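Local coordinates for protein restriction endonuclease Hpy99I (PDB 3GOX) that is a type II restriction endonuclease of the beta-beta-alpha-Me family that binds zinc and probably cleaves its target DNA at a pseudopalindromic site, at residues 15-20 / 46-51. Residues are numbered along the deposited sequence; the frame is centred on the assembly and turned at random.
Sequences DDFVIA and LFIGLN
F17 and I48 approach each other with similar first torsions: CG of F17 (chi1 -72°) and CG1 of I48 (chi1 -61°) both stand anti to their own carbonyl carbon, and an extended chi2 of 160° carries CD1 of I48 out to the phenyl group. That methyl arrives at the rim of the F17 ring, near its plane, with CE1 of F17 and CD1 of I48 4.1 Å apart; the two side chains cross at about a right angle. A second apolar touch joins A20, whose CB points toward 46-51, to the ring of F47. Here CB of A20 lies 4.1 Å from CE1 of F47 and meets the ring obliquely. All four residues are buried, yet the segments cover just 142 Å² between them, and even the closest CA atoms, those of I19 and F47, are 8.7 Å apart. Such spacing is too wide for direct strand pairing, so side chains bridge the gap. This is hydrophobic packing within the SH3-like domain, about 14 Å from the bound DNA at the nearest atoms. V34 lies against F17, and R146 of the second subunit donates hydrogen bonds to the carbonyl oxygens of I48 and G49. In the antiparallel sheet, strand 32-39 runs between strands 17-20 and 42-47, while strand 61-63 flanks 17-20 on its other side.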
ATOM      1  N   ASP A  15      18.265   7.411  26.030  1.00 14.06           N
ATOM      2  CA  ASP A  15      17.145   7.632  25.105  1.00 15.35           C
ATOM      3  C   ASP A  15      17.350   8.853  24.212  1.00 14.87           C
ATOM      4  O   ASP A  15      16.564   9.055  23.283  1.00 15.05           O
ATOM      5  CB  ASP A  15      15.787   7.696  25.795  1.00 15.98           C
ATOM      6  CG  ASP A  15      15.514   6.483  26.660  1.00 19.15           C
ATOM      7  OD1 ASP A  15      15.915   5.374  26.283  1.00 25.74           O
ATOM      8  OD2 ASP A  15      14.825   6.650  27.686  1.00 25.55           O
ATOM      9  N   ASP A  16      18.392   9.647  24.462  1.00 14.65           N
ATOM     10  CA  ASP A  16      18.723  10.765  23.573  1.00 14.55           C
ATOM     11  C   ASP A  16      19.229  10.242  22.235  1.00 13.83           C
ATOM     12  O   ASP A  16      19.804   9.152  22.149  1.00 14.93           O
ATOM     13  CB  ASP A  16      19.828  11.665  24.135  1.00 15.20           C
ATOM     14  CG  ASP A  16      19.382  12.528  25.295  1.00 17.63           C
ATOM     15  OD1 ASP A  16      18.169  12.671  25.564  1.00 20.05           O
ATOM     16  OD2 ASP A  16      20.303  13.118  25.909  1.00 22.39           O
ATOM     17  N   PHE A  17      19.035  11.044  21.194  1.00 12.97           N
ATOM     18  CA  PHE A  17      19.554  10.744  19.860  1.00 12.46           C
ATOM     19  C   PHE A  17      20.782  11.568  19.501  1.00 12.17           C
ATOM     20  O   PHE A  17      20.894  12.736  19.859  1.00 12.66           O
ATOM     21  CB  PHE A  17      18.450  10.943  18.815  1.00 12.13           C
ATOM     22  CG  PHE A  17      17.393   9.883  18.873  1.00 12.46           C
ATOM     23  CD1 PHE A  17      17.566   8.675  18.227  1.00 13.38           C
ATOM     24  CD2 PHE A  17      16.248  10.076  19.620  1.00 14.49           C
ATOM     25  CE1 PHE A  17      16.591   7.692  18.320  1.00 13.62           C
ATOM     26  CE2 PHE A  17      15.277   9.097  19.711  1.00 14.41           C
ATOM     27  CZ  PHE A  17      15.461   7.903  19.052  1.00 13.79           C
ATOM     28  N   VAL A  18      21.719  10.922  18.815  1.00 11.64           N
ATOM     29  CA  VAL A  18      22.979  11.521  18.434  1.00 12.71           C
ATOM     30  C   VAL A  18      23.340  11.108  17.023  1.00 12.82           C
ATOM     31  O   VAL A  18      22.804  10.107  16.501  1.00 13.30           O
ATOM     32  CB  VAL A  18      24.124  11.066  19.365  1.00 12.40           C
ATOM     33  CG1 VAL A  18      23.904  11.618  20.773  1.00 12.76           C
ATOM     34  CG2 VAL A  18      24.255   9.541  19.392  1.00 14.55           C
ATOM     35  N   ILE A  19      24.263  11.857  16.429  1.00 13.17           N
ATOM     36  CA  ILE A  19      24.950  11.386  15.238  1.00 13.74           C
ATOM     37  C   ILE A  19      26.425  11.204  15.552  1.00 14.26           C
ATOM     38  O   ILE A  19      26.999  11.903  16.400  1.00 14.05           O
ATOM     39  CB  ILE A  19      24.783  12.328  14.022  1.00 14.47           C
ATOM     40  CG1 ILE A  19      25.180  13.760  14.379  1.00 15.65           C
ATOM     41  CG2 ILE A  19      23.346  12.222  13.487  1.00 15.32           C
ATOM     42  CD1 ILE A  19      25.154  14.710  13.189  1.00 18.64           C
ATOM     43  N   ALA A  20      27.043  10.273  14.847  1.00 14.37           N
ATOM     44  CA  ALA A  20      28.498  10.165  14.823  1.00 14.46           C
ATOM     45  C   ALA A  20      29.079  11.350  14.073  1.00 14.73           C
ATOM     46  O   ALA A  20      28.731  11.590  12.927  1.00 15.04           O
ATOM     47  CB  ALA A  20      28.923   8.855  14.148  1.00 15.09           C
ATOM     48  N   LEU A  46      23.439   2.685  20.424  1.00 12.74           N
ATOM     49  CA  LEU A  46      22.916   1.766  19.383  1.00 12.43           C
ATOM     50  C   LEU A  46      22.783   2.554  18.107  1.00 13.00           C
ATOM     51  O   LEU A  46      21.895   3.421  17.984  1.00 13.66           O
ATOM     52  CB  LEU A  46      21.554   1.176  19.767  1.00 12.84           C
ATOM     53  CG  LEU A  46      20.918   0.289  18.697  1.00 12.64           C
ATOM     54  CD1 LEU A  46      21.808  -0.901  18.392  1.00 14.79           C
ATOM     55  CD2 LEU A  46      19.553  -0.186  19.158  1.00 13.37           C
ATOM     56  N   PHE A  47      23.659   2.241  17.157  1.00 13.03           N
ATOM     57  CA  PHE A  47      23.550   2.809  15.818  1.00 13.55           C
ATOM     58  C   PHE A  47      22.523   1.999  15.041  1.00 12.98           C
ATOM     59  O   PHE A  47      22.673   0.803  14.832  1.00 12.88           O
ATOM     60  CB  PHE A  47      24.921   2.876  15.164  1.00 12.99           C
ATOM     61  CG  PHE A  47      25.771   3.953  15.733  1.00 13.21           C
ATOM     62  CD1 PHE A  47      25.509   5.268  15.407  1.00 13.88           C
ATOM     63  CD2 PHE A  47      26.800   3.673  16.621  1.00 14.51           C
ATOM     64  CE1 PHE A  47      26.270   6.291  15.936  1.00 14.03           C
ATOM     65  CE2 PHE A  47      27.568   4.691  17.155  1.00 14.13           C
ATOM     66  CZ  PHE A  47      27.302   6.006  16.823  1.00 13.95           C
ATOM     67  N   ILE A  48      21.445   2.675  14.663  1.00 14.00           N
ATOM     68  CA  ILE A  48      20.201   2.002  14.299  1.00 15.00           C
ATOM     69  C   ILE A  48      20.277   1.313  12.931  1.00 14.70           C
ATOM     70  O   ILE A  48      19.771   0.195  12.775  1.00 15.85           O
ATOM     71  CB  ILE A  48      19.005   2.978  14.346  1.00 15.12           C
ATOM     72  CG1 ILE A  48      18.847   3.514  15.773  1.00 16.79           C
ATOM     73  CG2 ILE A  48      17.716   2.308  13.837  1.00 16.83           C
ATOM     74  CD1 ILE A  48      18.048   4.794  15.857  1.00 18.85           C
ATOM     75  N   GLY A  49      20.957   1.920  11.955  1.00 14.11           N
ATOM     76  CA  GLY A  49      21.054   1.313  10.618  1.00 14.45           C
ATOM     77  C   GLY A  49      21.709  -0.057  10.620  1.00 15.35           C
ATOM     78  O   GLY A  49      21.219  -1.006   9.989  1.00 16.82           O
ATOM     79  N   LEU A  50      22.833  -0.167  11.316  1.00 14.87           N
ATOM     80  CA  LEU A  50      23.583  -1.417  11.347  1.00 15.74           C
ATOM     81  C   LEU A  50      23.264  -2.266  12.581  1.00 15.39           C
ATOM     82  O   LEU A  50      23.743  -3.390  12.703  1.00 15.99           O
ATOM     83  CB  LEU A  50      25.084  -1.130  11.239  1.00 16.72           C
ATOM     84  CG  LEU A  50      25.492  -0.542   9.876  1.00 18.04           C
ATOM     85  CD1 LEU A  50      27.014  -0.465   9.786  1.00 20.45           C
ATOM     86  CD2 LEU A  50      24.908  -1.301   8.679  1.00 20.92           C
ATOM     87  N   ASN A  51      22.451  -1.718  13.490  1.00 15.16           N
ATOM     88  CA  ASN A  51      22.061  -2.403  14.726  1.00 14.79           C
ATOM     89  C   ASN A  51      23.290  -2.771  15.542  1.00 15.34           C
ATOM     90  O   ASN A  51      23.380  -3.888  16.047  1.00 15.88           O
ATOM     91  CB  ASN A  51      21.207  -3.657  14.465  1.00 15.21           C
ATOM     92  CG  ASN A  51      20.386  -4.074  15.679  1.00 14.69           C
ATOM     93  OD1 ASN A  51      19.901  -3.231  16.440  1.00 15.80           O
ATOM     94  ND2 ASN A  51      20.215  -5.381  15.856  1.00 17.14           N
TER